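Side-chain contacts in Rep (Escherichia coli, PDB 3VW4), which initiates replication of plasmid ColE2-P9 as an initiator-primase, the DNA-binding domain present here binding the origin and taking part in duplex unwinding: residues E15-W20 against E44-S49; D37-R42 against S65-T70. One frame throughout, in Å; residues are numbered along the deposited sequence.

Overall arrangement
Interactions 1 and 2 belong to the same helical bundle and share helix 32-49, which meets helix 7-24 in interaction 1 and helix 56-73 in interaction 2. Their centres lie about 10 Å apart, and they merge through Val17 against Ile66 and Trp20 against Val39. Interaction 1 is only partly buried, an aromatic ring with a valine at its edge and an exposed lysine chain over one face; interaction 2 is smaller in area but wholly buried and built from aliphatic groups. Away from the shared core, both contacts lead to the same nucleotide, DA2 of chain D: Arg18 meets its sugar, whereas Ser65 and Tyr69 meet its base.

Interaction 1: residues E15-W20 against E44-S49; sequences EKVRKW and EMYNAS. With nucleotides of chain D; nucleotides of chain C.
Tyr46 of helix 32-49 points its ring at helix 7-24 and is met there by Val17 and Lys16. The tight part is at the ring edge, where Val17 CG2 comes to 3.6 Å from Tyr46 CD2, near the plane of the ring. Val17 has CG1 anti to its backbone N (chi1 168°), which leaves CG2 for the tyrosine and turns CG1 to Ile66 of helix 56-73; Val39 and Val43 close in on the same buried side chain. The looser part belongs to Lys16, an exposed residue whose chain bends at chi2 (-75°) and crosses the ring at about a right angle. Its CD makes a CH-pi contact 4.0 Å from the centroid of the Tyr46 ring, displaced toward the rim, and Lys16 CE follows at 3.7 Å from Tyr46 CE1. Met45 CE lies over the opposite face of the ring.

Arg18, one residue beyond Val17, turns to the DNA instead. It grips Glu15 side-on in a salt bridge: Arg18 NH2 meets Glu15 OE1 on its syn side at 2.8 Å, whereas Arg18 NE reaches Glu15 OE2 from above the carboxylate plane at 3.0 Å. NH1 bonds to the hydroxyl of Tyr22. The sugar of DA2 of chain D rests against one guanidinium face, with O4' 2.9 Å from Arg18 NH1; Lys19 CD lies over the other. A leucine here would probably leave the Glu15 carboxylate without its positive mate and Tyr22 without its partner, and take the flat support from the sugar.

Between the two helices the contact thus rests on van der Waals and CH-pi contacts of carbon atoms. The ionic chemistry lies on the DNA side of helix 7-24, where pairing with Glu15 is likely to fix the guanidinium against the sugar.

Interaction 2: residues D37-R42 against S65-T70; sequences DAVIQR and SIAKYT. With nucleotides of chain D.
Val39 of helix 32-49 points toward Ile66 and Ala67 of helix 56-73, where the helices come close enough to put the CA atoms of Val39 and Ala67 6.3 Å apart. Val39 CG1, anti to the backbone N (chi1 162°), meets Ile66 CB at 4.0 Å, and Val39 CB itself lies 4.2 Å from Ala67 CB. The small methyl of Ala67 is consistent with this close approach, and Trp35 and Leu36 of helix 32-49 also pack on it. The side chains of Val39 and Ile66 meet at a slant, the isoleucine offering its branch carbon CB. The second methyl of Val39, CG2, is turned to the Trp20 ring.

One turn on, Thr70 OG1 donates to Ile66 O at 2.8 Å, and Thr70 N bonds to the same oxygen from the opposite face of the carbonyl plane. Thr70 OG1 also bonds to Trp35 NE1, tying helix 56-73 to helix 32-49 by a polar link beside the apolar contact.

Another side of helix 56-73 meets the DNA. Ser65 OG donates to N7 of DG1 of chain D at 3.0 Å, while N6 of DA2 of chain D makes only weak bonds to the Ser65 carbonyl and hydroxyl. The Tyr69 ring lies almost parallel to the DA2 base, whose C5 sits 3.4 Å above the plane, over the ring centre, and its OH comes near the methyl of DT3 of chain D. Ser65 thus meets base edges and Tyr69 covers a base face. Through Val39, Ile66 and Ala67, helices 7-24, 32-49 and 56-73 pack as a compact helical unit within the Primase C-terminal 1 family region, and a tyrosine laid on the DA2 base is consistent with the origin binding and unwinding reported for this domain.

Interaction 1: residues E15-W20 against E44-S49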
ATOM      1  N   GLU A  15      14.086   1.356  11.694  1.00  9.42           N
ATOM      2  CA  GLU A  15      13.320   0.360  10.866  1.00 10.67           C
ATOM      3  C   GLU A  15      11.819   0.452  11.116  1.00 11.29           C
ATOM      4  O   GLU A  15      11.058   0.480  10.171  1.00 12.04           O
ATOM      5  CB  GLU A  15      13.806  -1.100  11.147  1.00 11.43           C
ATOM      6  CG  GLU A  15      15.167  -1.406  10.600  1.00 11.73           C
ATOM      7  CD  GLU A  15      15.122  -1.473   9.086  1.00 12.68           C
ATOM      8  OE1 GLU A  15      14.354  -2.343   8.567  1.00 13.84           O
ATOM      9  OE2 GLU A  15      15.822  -0.675   8.412  1.00 12.23           O
ATOM     10  N   LYS A  16      11.397   0.426  12.390  1.00 12.06           N
ATOM     11  CA  LYS A  16       9.988   0.550  12.776  1.00 13.02           C
ATOM     12  C   LYS A  16       9.359   1.783  12.133  1.00 11.77           C
ATOM     13  O   LYS A  16       8.492   1.679  11.298  1.00 12.43           O
ATOM     14  CB  LYS A  16       9.903   0.710  14.282  1.00 14.20           C
ATOM     15  CG  LYS A  16       9.362  -0.486  14.980  1.00 17.48           C
ATOM     16  CD  LYS A  16       7.878  -0.563  14.766  1.00 20.81           C
ATOM     17  CE  LYS A  16       7.244  -1.538  15.765  1.00 24.79           C
ATOM     18  NZ  LYS A  16       6.922  -2.879  15.157  1.00 28.27           N
ATOM     19  N   VAL A  17       9.851   2.942  12.497  1.00 10.13           N
ATOM     20  CA  VAL A  17       9.293   4.178  12.058  1.00  9.46           C
ATOM     21  C   VAL A  17       9.350   4.391  10.505  1.00  9.39           C
ATOM     22  O   VAL A  17       8.433   5.004   9.912  1.00  9.31           O
ATOM     23  CB  VAL A  17       9.984   5.336  12.819  1.00  8.56           C
ATOM     24  CG1 VAL A  17       9.669   6.690  12.232  1.00  7.97           C
ATOM     25  CG2 VAL A  17       9.602   5.307  14.269  1.00  9.01           C
ATOM     26  N   ARG A  18      10.406   3.935   9.826  1.00  9.17           N
ATOM     27  CA  ARG A  18      10.467   4.280   8.415  1.00  9.10           C
ATOM     28  C   ARG A  18       9.314   3.586   7.690  1.00 10.14           C
ATOM     29  O   ARG A  18       8.720   4.118   6.783  1.00  9.92           O
ATOM     30  CB  ARG A  18      11.872   4.000   7.826  1.00  9.14           C
ATOM     31  CG  ARG A  18      12.149   2.560   7.415  1.00  9.99           C
ATOM     32  CD  ARG A  18      13.548   2.435   6.881  1.00 10.20           C
ATOM     33  NE  ARG A  18      13.919   1.053   6.934  1.00 11.18           N
ATOM     34  CZ  ARG A  18      13.723   0.195   5.940  1.00 12.63           C
ATOM     35  NH1 ARG A  18      13.152   0.586   4.791  1.00 13.08           N
ATOM     36  NH2 ARG A  18      14.085  -1.052   6.112  1.00 13.58           N
ATOM     37  N   LYS A  19       8.961   2.414   8.172  1.00 11.61           N
ATOM     38  CA  LYS A  19       7.935   1.618   7.526  1.00 13.66           C
ATOM     39  C   LYS A  19       6.565   2.248   7.744  1.00 13.70           C
ATOM     40  O   LYS A  19       5.668   2.157   6.876  1.00 15.46           O
ATOM     41  CB  LYS A  19       7.935   0.167   8.023  1.00 15.75           C
ATOM     42  CG  LYS A  19       8.569  -0.877   7.082  1.00 18.40           C
ATOM     43  CD  LYS A  19       9.997  -1.237   7.560  1.00 19.64           C
ATOM     44  CE  LYS A  19      10.329  -2.771   7.579  1.00 23.67           C
ATOM     45  NZ  LYS A  19      10.444  -3.428   6.210  1.00 26.28           N
ATOM     46  N   TRP A  20       6.421   2.867   8.918  1.00 11.97           N
ATOM     47  CA  TRP A  20       5.192   3.534   9.308  1.00 11.41           C
ATOM     48  C   TRP A  20       5.055   4.805   8.485  1.00 10.24           C
ATOM     49  O   TRP A  20       4.059   4.995   7.838  1.00 10.74           O
ATOM     50  CB  TRP A  20       5.231   3.802  10.789  1.00 10.90           C
ATOM     51  CG  TRP A  20       4.283   4.914  11.220  1.00 10.93           C
ATOM     52  CD1 TRP A  20       2.958   4.802  11.661  1.00 12.38           C
ATOM     53  CD2 TRP A  20       4.556   6.347  11.239  1.00  9.60           C
ATOM     54  NE1 TRP A  20       2.465   6.015  11.944  1.00 12.21           N
ATOM     55  CE2 TRP A  20       3.357   6.975  11.740  1.00 10.59           C
ATOM     56  CE3 TRP A  20       5.636   7.118  10.927  1.00  8.25           C
ATOM     57  CZ2 TRP A  20       3.250   8.317  11.889  1.00 10.27           C
ATOM     58  CZ3 TRP A  20       5.530   8.490  11.082  1.00  8.03           C
ATOM     59  CH2 TRP A  20       4.327   9.085  11.519  1.00  8.93           C
ATOM     60  N   GLU A  44       9.793   9.003  19.208  1.00 11.92           N
ATOM     61  CA  GLU A  44       9.664   9.072  20.659  1.00 14.04           C
ATOM     62  C   GLU A  44       8.655   8.060  21.256  1.00 14.69           C
ATOM     63  O   GLU A  44       8.840   7.584  22.350  1.00 15.50           O
ATOM     64  CB  GLU A  44       9.369  10.497  21.097  1.00 16.49           C
ATOM     65  CG  GLU A  44      10.620  11.291  20.983  1.00 18.44           C
ATOM     66  CD  GLU A  44      10.447  12.802  21.067  1.00 22.61           C
ATOM     67  OE1 GLU A  44       9.314  13.385  20.879  1.00 25.57           O
ATOM     68  OE2 GLU A  44      11.501  13.465  21.320  1.00 25.95           O
ATOM     69  N   MET A  45       7.609   7.705  20.538  1.00 14.32           N
ATOM     70  CA  MET A  45       6.667   6.841  21.168  1.00 16.01           C
ATOM     71  C   MET A  45       7.267   5.433  21.253  1.00 15.42           C
ATOM     72  O   MET A  45       7.150   4.775  22.291  1.00 16.82           O
ATOM     73  CB  MET A  45       5.282   6.879  20.473  1.00 16.94           C
ATOM     74  CG  MET A  45       4.283   5.827  20.911  1.00 19.00           C
ATOM     75  SD  MET A  45       3.166   5.458  19.525  1.00 19.67           S
ATOM     76  CE  MET A  45       4.306   4.795  18.264  1.00 16.88           C
ATOM     77  N   TYR A  46       7.952   4.994  20.199  1.00 13.40           N
ATOM     78  CA  TYR A  46       8.614   3.675  20.301  1.00 13.03           C
ATOM     79  C   TYR A  46       9.735   3.655  21.337  1.00 12.66           C
ATOM     80  O   TYR A  46       9.923   2.656  22.022  1.00 13.50           O
ATOM     81  CB  TYR A  46       9.099   3.116  18.949  1.00 11.84           C
ATOM     82  CG  TYR A  46       7.995   2.822  17.998  1.00 12.51           C
ATOM     83  CD1 TYR A  46       7.064   1.821  18.236  1.00 14.52           C
ATOM     84  CD2 TYR A  46       7.871   3.551  16.854  1.00 11.59           C
ATOM     85  CE1 TYR A  46       6.027   1.575  17.334  1.00 15.60           C
ATOM     86  CE2 TYR A  46       6.876   3.315  15.954  1.00 12.31           C
ATOM     87  CZ  TYR A  46       5.953   2.335  16.177  1.00 14.38           C
ATOM     88  OH  TYR A  46       4.934   2.177  15.195  1.00 15.80           O
ATOM     89  N   ASN A  47      10.444   4.765  21.443  1.00 11.51           N
ATOM     90  CA  ASN A  47      11.604   4.848  22.254  1.00 11.30           C
ATOM     91  C   ASN A  47      11.209   4.691  23.716  1.00 13.13           C
ATOM     92  O   ASN A  47      11.918   4.100  24.491  1.00 13.63           O
ATOM     93  CB  ASN A  47      12.303   6.166  21.995  1.00 10.59           C
ATOM     94  CG  ASN A  47      13.593   6.296  22.744  1.00 10.92           C
ATOM     95  OD1 ASN A  47      14.475   5.467  22.615  1.00 10.40           O
ATOM     96  ND2 ASN A  47      13.736   7.357  23.512  1.00 12.00           N
ATOM     97  N   ALA A  48      10.048   5.208  24.074  1.00 14.31           N
ATOM     98  CA  ALA A  48       9.605   5.270  25.443  1.00 16.51           C
ATOM     99  C   ALA A  48       9.227   3.847  25.927  1.00 17.71           C
ATOM    100  O   ALA A  48       9.318   3.527  27.108  1.00 19.55           O
ATOM    101  CB  ALA A  48       8.426   6.208  25.524  1.00 17.82           C
ATOM    102  N   SER A  49       8.850   3.019  24.969  1.00 16.89           N
ATOM    103  CA  SER A  49       8.783   1.590  25.115  1.00 17.71           C
ATOM    104  C   SER A  49      10.050   0.815  25.530  1.00 17.24           C
ATOM    105  O   SER A  49       9.940  -0.097  26.298  1.00 18.92           O
ATOM    106  CB  SER A  49       8.239   0.994  23.831  1.00 16.94           C
ATOM    107  OG  SER A  49       6.846   1.247  23.916  1.00 18.70           O
TER
ATOM    108  P    DA D   2      19.775   1.753   2.393  1.00 11.13           P
ATOM    109  OP1  DA D   2      20.258   0.402   2.162  1.00 10.96           O
ATOM    110  OP2  DA D   2      20.114   2.915   1.496  1.00 10.40           O
ATOM    111  O5'  DA D   2      18.173   1.548   2.371  1.00  9.41           O
ATOM    112  C5'  DA D   2      17.429   0.806   3.378  1.00  7.70           C
ATOM    113  C4'  DA D   2      15.935   0.899   3.107  1.00  7.25           C
ATOM    114  O4'  DA D   2      15.340   2.122   3.635  1.00  6.99           O
ATOM    115  C3'  DA D   2      15.514   0.916   1.646  1.00  6.62           C
ATOM    116  O3'  DA D   2      14.155   0.585   1.645  1.00  6.30           O
ATOM    117  C2'  DA D   2      15.666   2.389   1.307  1.00  6.72           C
ATOM    118  C1'  DA D   2      15.184   3.076   2.578  1.00  6.36           C
ATOM    119  N9   DA D   2      15.851   4.307   3.004  1.00  5.88           N
ATOM    120  C8   DA D   2      17.112   4.780   2.767  1.00  5.63           C
ATOM    121  N7   DA D   2      17.368   5.925   3.359  1.00  5.19           N
ATOM    122  C5   DA D   2      16.220   6.183   4.094  1.00  5.16           C
ATOM    123  C6   DA D   2      15.883   7.202   4.999  1.00  5.10           C
ATOM    124  N6   DA D   2      16.685   8.231   5.302  1.00  4.92           N
ATOM    125  N1   DA D   2      14.655   7.162   5.557  1.00  5.18           N
ATOM    126  C2   DA D   2      13.829   6.170   5.216  1.00  5.14           C
ATOM    127  N3   DA D   2      14.040   5.141   4.407  1.00  5.36           N
ATOM    128  C4   DA D   2      15.277   5.199   3.884  1.00  5.51           C
TER
ATOM    129  P    DT C  20       4.666  -5.507   5.231  1.00 81.54           P
ATOM    130  OP1  DT C  20       3.958  -4.541   4.337  1.00 91.75           O
ATOM    131  OP2  DT C  20       5.207  -5.015   6.519  1.00 80.97           O
ATOM    132  O5'  DT C  20       3.717  -6.755   5.553  1.00 93.98           O
ATOM    133  C5'  DT C  20       2.456  -6.992   4.861  1.00 96.98           C
ATOM    134  C4'  DT C  20       1.330  -6.176   5.460  1.00 96.77           C
ATOM    135  O4'  DT C  20       1.830  -5.375   6.552  1.00104.25           O
ATOM    136  C3'  DT C  20       0.679  -5.189   4.495  1.00 84.84           C
ATOM    137  O3'  DT C  20      -0.493  -5.781   3.933  1.00 80.54           O
ATOM    138  C2'  DT C  20       0.254  -4.032   5.383  1.00 84.29           C
ATOM    139  C1'  DT C  20       1.039  -4.203   6.686  1.00100.86           C
ATOM    140  N1   DT C  20       1.939  -3.073   7.065  1.00111.12           N
ATOM    141  C2   DT C  20       2.140  -2.830   8.410  1.00105.46           C
ATOM    142  O2   DT C  20       1.640  -3.512   9.295  1.00 90.07           O
ATOM    143  N3   DT C  20       2.962  -1.761   8.684  1.00100.64           N
ATOM    144  C4   DT C  20       3.587  -0.927   7.770  1.00 91.40           C
ATOM    145  O4   DT C  20       4.304  -0.012   8.167  1.00 65.99           O
ATOM    146  C5   DT C  20       3.329  -1.236   6.376  1.00 98.46           C
ATOM    147  C7   DT C  20       3.960  -0.388   5.312  1.00 83.27           C
ATOM    148  C6   DT C  20       2.533  -2.280   6.099  1.00106.77           C
TER

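Interaction 2: residues D37-R42 against S65-T70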
ATOM      1  N   ASP A  37       7.973  17.155  12.760  1.00  9.11           N
ATOM      2  CA  ASP A  37       7.560  16.973  14.121  1.00 10.02           C
ATOM      3  C   ASP A  37       6.813  15.641  14.280  1.00  9.26           C
ATOM      4  O   ASP A  37       7.139  14.848  15.183  1.00  9.31           O
ATOM      5  CB  ASP A  37       6.802  18.173  14.602  1.00 11.85           C
ATOM      6  CG  ASP A  37       7.704  19.447  14.734  1.00 13.32           C
ATOM      7  OD1 ASP A  37       9.038  19.341  14.765  1.00 13.15           O
ATOM      8  OD2 ASP A  37       7.062  20.610  14.866  1.00 15.15           O
ATOM      9  N   ALA A  38       5.964  15.331  13.304  1.00  8.64           N
ATOM     10  CA  ALA A  38       5.212  14.094  13.332  1.00  8.36           C
ATOM     11  C   ALA A  38       6.096  12.844  13.470  1.00  7.39           C
ATOM     12  O   ALA A  38       5.777  11.965  14.323  1.00  7.91           O
ATOM     13  CB  ALA A  38       4.270  13.947  12.165  1.00  8.08           C
ATOM     14  N   VAL A  39       7.174  12.765  12.687  1.00  6.36           N
ATOM     15  CA  VAL A  39       7.936  11.565  12.627  1.00  5.63           C
ATOM     16  C   VAL A  39       8.792  11.426  13.889  1.00  6.12           C
ATOM     17  O   VAL A  39       8.745  10.374  14.580  1.00  6.32           O
ATOM     18  CB  VAL A  39       8.788  11.591  11.397  1.00  4.91           C
ATOM     19  CG1 VAL A  39       9.942  10.587  11.468  1.00  4.51           C
ATOM     20  CG2 VAL A  39       7.874  11.397  10.204  1.00  4.73           C
ATOM     21  N   ILE A  40       9.498  12.489  14.259  1.00  6.71           N
ATOM     22  CA  ILE A  40      10.179  12.499  15.539  1.00  7.54           C
ATOM     23  C   ILE A  40       9.259  12.029  16.653  1.00  8.53           C
ATOM     24  O   ILE A  40       9.635  11.240  17.470  1.00  8.74           O
ATOM     25  CB  ILE A  40      10.672  13.904  15.889  1.00  8.63           C
ATOM     26  CG1 ILE A  40      11.682  14.343  14.832  1.00  8.23           C
ATOM     27  CG2 ILE A  40      11.230  13.962  17.316  1.00  9.75           C
ATOM     28  CD1 ILE A  40      12.188  15.768  15.096  1.00  9.80           C
ATOM     29  N   GLN A  41       8.026  12.498  16.649  1.00  9.50           N
ATOM     30  CA  GLN A  41       7.123  12.143  17.709  1.00 11.09           C
ATOM     31  C   GLN A  41       6.802  10.631  17.696  1.00 10.81           C
ATOM     32  O   GLN A  41       6.758   9.981  18.736  1.00 11.65           O
ATOM     33  CB  GLN A  41       5.942  13.002  17.563  1.00 12.26           C
ATOM     34  CG  GLN A  41       4.759  12.630  18.362  1.00 14.34           C
ATOM     35  CD  GLN A  41       3.769  13.788  18.379  1.00 16.18           C
ATOM     36  OE1 GLN A  41       3.753  14.561  19.353  1.00 18.23           O
ATOM     37  NE2 GLN A  41       2.959  13.953  17.275  1.00 15.78           N
ATOM     38  N   ARG A  42       6.714  10.057  16.505  1.00  9.77           N
ATOM     39  CA  ARG A  42       6.589   8.615  16.411  1.00  9.90           C
ATOM     40  C   ARG A  42       7.876   7.842  16.834  1.00  9.49           C
ATOM     41  O   ARG A  42       7.796   6.749  17.425  1.00 10.09           O
ATOM     42  CB  ARG A  42       6.053   8.164  15.074  1.00  9.34           C
ATOM     43  CG  ARG A  42       5.943   6.676  15.095  1.00  9.90           C
ATOM     44  CD  ARG A  42       4.697   6.099  14.456  1.00 10.99           C
ATOM     45  NE  ARG A  42       3.462   6.407  15.126  1.00 12.76           N
ATOM     46  CZ  ARG A  42       2.417   5.591  15.166  1.00 14.61           C
ATOM     47  NH1 ARG A  42       2.478   4.394  14.621  1.00 14.93           N
ATOM     48  NH2 ARG A  42       1.309   5.957  15.781  1.00 16.53           N
ATOM     49  N   SER A  65      16.104  12.227   9.719  1.00  8.22           N
ATOM     50  CA  SER A  65      16.483  11.380   8.624  1.00  8.15           C
ATOM     51  C   SER A  65      15.266  10.849   7.860  1.00  7.13           C
ATOM     52  O   SER A  65      15.221  10.974   6.640  1.00  7.59           O
ATOM     53  CB  SER A  65      17.299  10.211   9.129  1.00  8.20           C
ATOM     54  OG  SER A  65      17.895   9.558   8.015  1.00  9.00           O
ATOM     55  N   ILE A  66      14.287  10.271   8.563  1.00  5.94           N
ATOM     56  CA  ILE A  66      13.177   9.638   7.877  1.00  5.31           C
ATOM     57  C   ILE A  66      12.338  10.699   7.164  1.00  5.34           C
ATOM     58  O   ILE A  66      11.817  10.520   6.021  1.00  5.33           O
ATOM     59  CB  ILE A  66      12.344   8.799   8.856  1.00  4.64           C
ATOM     60  CG1 ILE A  66      13.280   7.718   9.437  1.00  4.74           C
ATOM     61  CG2 ILE A  66      11.168   8.175   8.144  1.00  4.52           C
ATOM     62  CD1 ILE A  66      12.676   6.857  10.513  1.00  4.58           C
ATOM     63  N   ALA A  67      12.230  11.828   7.852  1.00  5.46           N
ATOM     64  CA  ALA A  67      11.292  12.817   7.421  1.00  5.58           C
ATOM     65  C   ALA A  67      11.906  13.550   6.234  1.00  6.42           C
ATOM     66  O   ALA A  67      11.196  13.907   5.334  1.00  6.43           O
ATOM     67  CB  ALA A  67      10.989  13.748   8.539  1.00  5.80           C
ATOM     68  N   LYS A  68      13.216  13.729   6.190  1.00  7.37           N
ATOM     69  CA  LYS A  68      13.726  14.366   4.998  1.00  8.73           C
ATOM     70  C   LYS A  68      13.631  13.449   3.828  1.00  8.76           C
ATOM     71  O   LYS A  68      13.105  13.853   2.778  1.00  9.44           O
ATOM     72  CB  LYS A  68      15.124  14.839   5.117  1.00 10.40           C
ATOM     73  CG  LYS A  68      15.228  16.020   6.022  1.00 11.32           C
ATOM     74  CD  LYS A  68      16.551  15.964   6.763  1.00 12.53           C
ATOM     75  CE  LYS A  68      17.708  16.177   5.803  1.00 14.71           C
ATOM     76  NZ  LYS A  68      17.763  17.608   5.288  1.00 16.69           N
ATOM     77  N   TYR A  69      14.007  12.204   3.999  1.00  8.32           N
ATOM     78  CA  TYR A  69      13.944  11.271   2.895  1.00  8.79           C
ATOM     79  C   TYR A  69      12.537  11.147   2.358  1.00  8.16           C
ATOM     80  O   TYR A  69      12.324  11.351   1.163  1.00  9.03           O
ATOM     81  CB  TYR A  69      14.502   9.935   3.350  1.00  8.75           C
ATOM     82  CG  TYR A  69      14.649   8.857   2.370  1.00  9.75           C
ATOM     83  CD1 TYR A  69      13.588   7.990   2.077  1.00  9.41           C
ATOM     84  CD2 TYR A  69      15.876   8.642   1.724  1.00 11.52           C
ATOM     85  CE1 TYR A  69      13.759   6.958   1.129  1.00 10.75           C
ATOM     86  CE2 TYR A  69      16.037   7.624   0.797  1.00 12.80           C
ATOM     87  CZ  TYR A  69      14.982   6.783   0.524  1.00 12.42           C
ATOM     88  OH  TYR A  69      15.165   5.730  -0.346  1.00 14.22           O
ATOM     89  N   THR A  70      11.573  10.900   3.241  1.00  6.97           N
ATOM     90  CA  THR A  70      10.213  10.643   2.823  1.00  6.72           C
ATOM     91  C   THR A  70       9.531  11.911   2.298  1.00  7.01           C
ATOM     92  O   THR A  70       8.792  11.836   1.332  1.00  7.43           O
ATOM     93  CB  THR A  70       9.353  10.092   3.923  1.00  5.84           C
ATOM     94  OG1 THR A  70       9.333  11.077   4.966  1.00  5.43           O
ATOM     95  CG2 THR A  70       9.829   8.780   4.405  1.00  5.72           C
TER
ATOM     96  P    DA D   2      19.775   1.753   2.393  1.00 11.13           P
ATOM     97  OP1  DA D   2      20.258   0.402   2.162  1.00 10.96           O
ATOM     98  OP2  DA D   2      20.114   2.915   1.496  1.00 10.40           O
ATOM     99  O5'  DA D   2      18.173   1.548   2.371  1.00  9.41           O
ATOM    100  C5'  DA D   2      17.429   0.806   3.378  1.00  7.70           C
ATOM    101  C4'  DA D   2      15.935   0.899   3.107  1.00  7.25           C
ATOM    102  O4'  DA D   2      15.340   2.122   3.635  1.00  6.99           O
ATOM    103  C3'  DA D   2      15.514   0.916   1.646  1.00  6.62           C
ATOM    104  O3'  DA D   2      14.155   0.585   1.645  1.00  6.30           O
ATOM    105  C2'  DA D   2      15.666   2.389   1.307  1.00  6.72           C
ATOM    106  C1'  DA D   2      15.184   3.076   2.578  1.00  6.36           C
ATOM    107  N9   DA D   2      15.851   4.307   3.004  1.00  5.88           N
ATOM    108  C8   DA D   2      17.112   4.780   2.767  1.00  5.63           C
ATOM    109  N7   DA D   2      17.368   5.925   3.359  1.00  5.19           N
ATOM    110  C5   DA D   2      16.220   6.183   4.094  1.00  5.16           C
ATOM    111  C6   DA D   2      15.883   7.202   4.999  1.00  5.10           C
ATOM    112  N6   DA D   2      16.685   8.231   5.302  1.00  4.92           N
ATOM    113  N1   DA D   2      14.655   7.162   5.557  1.00  5.18           N
ATOM    114  C2   DA D   2      13.829   6.170   5.216  1.00  5.14           C
ATOM    115  N3   DA D   2      14.040   5.141   4.407  1.00  5.36           N
ATOM    116  C4   DA D   2      15.277   5.199   3.884  1.00  5.51           C
ATOM    117  P    DG D   1      21.101   7.531   4.385  1.00 94.13           P
ATOM    118  OP1  DG D   1      22.355   8.195   4.891  1.00 73.72           O
ATOM    119  OP2  DG D   1      19.916   8.373   3.925  1.00 63.09           O
ATOM    120  O5'  DG D   1      21.340   6.226   3.471  1.00 56.73           O
ATOM    121  C5'  DG D   1      22.309   5.197   3.768  1.00 28.00           C
ATOM    122  C4'  DG D   1      21.685   4.078   4.570  1.00 19.14           C
ATOM    123  O4'  DG D   1      21.548   4.476   5.950  1.00 14.96           O
ATOM    124  C3'  DG D   1      20.309   3.578   4.121  1.00 14.61           C
ATOM    125  O3'  DG D   1      20.434   2.206   3.744  1.00 11.58           O
ATOM    126  C2'  DG D   1      19.438   3.627   5.375  1.00 12.82           C
ATOM    127  C1'  DG D   1      20.375   3.925   6.524  1.00 12.14           C
ATOM    128  N9   DG D   1      19.888   4.904   7.482  1.00 11.29           N
ATOM    129  C8   DG D   1      19.545   6.209   7.218  1.00 11.04           C
ATOM    130  N7   DG D   1      19.228   6.884   8.289  1.00 10.06           N
ATOM    131  C5   DG D   1      19.418   5.983   9.330  1.00 10.58           C
ATOM    132  C6   DG D   1      19.180   6.123  10.726  1.00 10.48           C
ATOM    133  O6   DG D   1      18.801   7.116  11.349  1.00 11.08           O
ATOM    134  N1   DG D   1      19.479   4.961  11.414  1.00 10.52           N
ATOM    135  C2   DG D   1      19.919   3.796  10.839  1.00 11.36           C
ATOM    136  N2   DG D   1      20.140   2.775  11.685  1.00 11.62           N
ATOM    137  N3   DG D   1      20.099   3.633   9.536  1.00 10.31           N
ATOM    138  C4   DG D   1      19.859   4.767   8.850  1.00 10.72           C
ATOM    139  P    DT D   3      13.421   0.402   0.235  1.00  7.53           P
ATOM    140  OP1  DT D   3      12.500  -0.721   0.410  1.00  7.44           O
ATOM    141  OP2  DT D   3      14.304   0.381  -0.961  1.00  8.26           O
ATOM    142  O5'  DT D   3      12.612   1.732  -0.135  1.00  7.45           O
ATOM    143  C5'  DT D   3      11.865   2.432   0.886  1.00  7.49           C
ATOM    144  C4'  DT D   3      10.552   2.897   0.310  1.00  7.89           C
ATOM    145  O4'  DT D   3      10.818   4.093  -0.442  1.00  8.27           O
ATOM    146  C3'  DT D   3       9.936   1.919  -0.684  1.00  8.03           C
ATOM    147  O3'  DT D   3       8.529   1.922  -0.549  1.00  7.80           O
ATOM    148  C2'  DT D   3      10.347   2.456  -2.043  1.00  8.20           C
ATOM    149  C1'  DT D   3      10.507   3.924  -1.802  1.00  8.62           C
ATOM    150  N1   DT D   3      11.554   4.587  -2.576  1.00  9.68           N
ATOM    151  C2   DT D   3      11.164   5.693  -3.302  1.00 10.41           C
ATOM    152  O2   DT D   3      10.017   6.099  -3.334  1.00 10.20           O
ATOM    153  N3   DT D   3      12.158   6.270  -4.044  1.00 11.08           N
ATOM    154  C4   DT D   3      13.487   5.905  -4.077  1.00 11.37           C
ATOM    155  O4   DT D   3      14.279   6.553  -4.755  1.00 13.71           O
ATOM    156  C5   DT D   3      13.826   4.727  -3.315  1.00 10.37           C
ATOM    157  C7   DT D   3      15.230   4.214  -3.370  1.00  9.75           C
ATOM    158  C6   DT D   3      12.858   4.145  -2.591  1.00  9.87           C
TER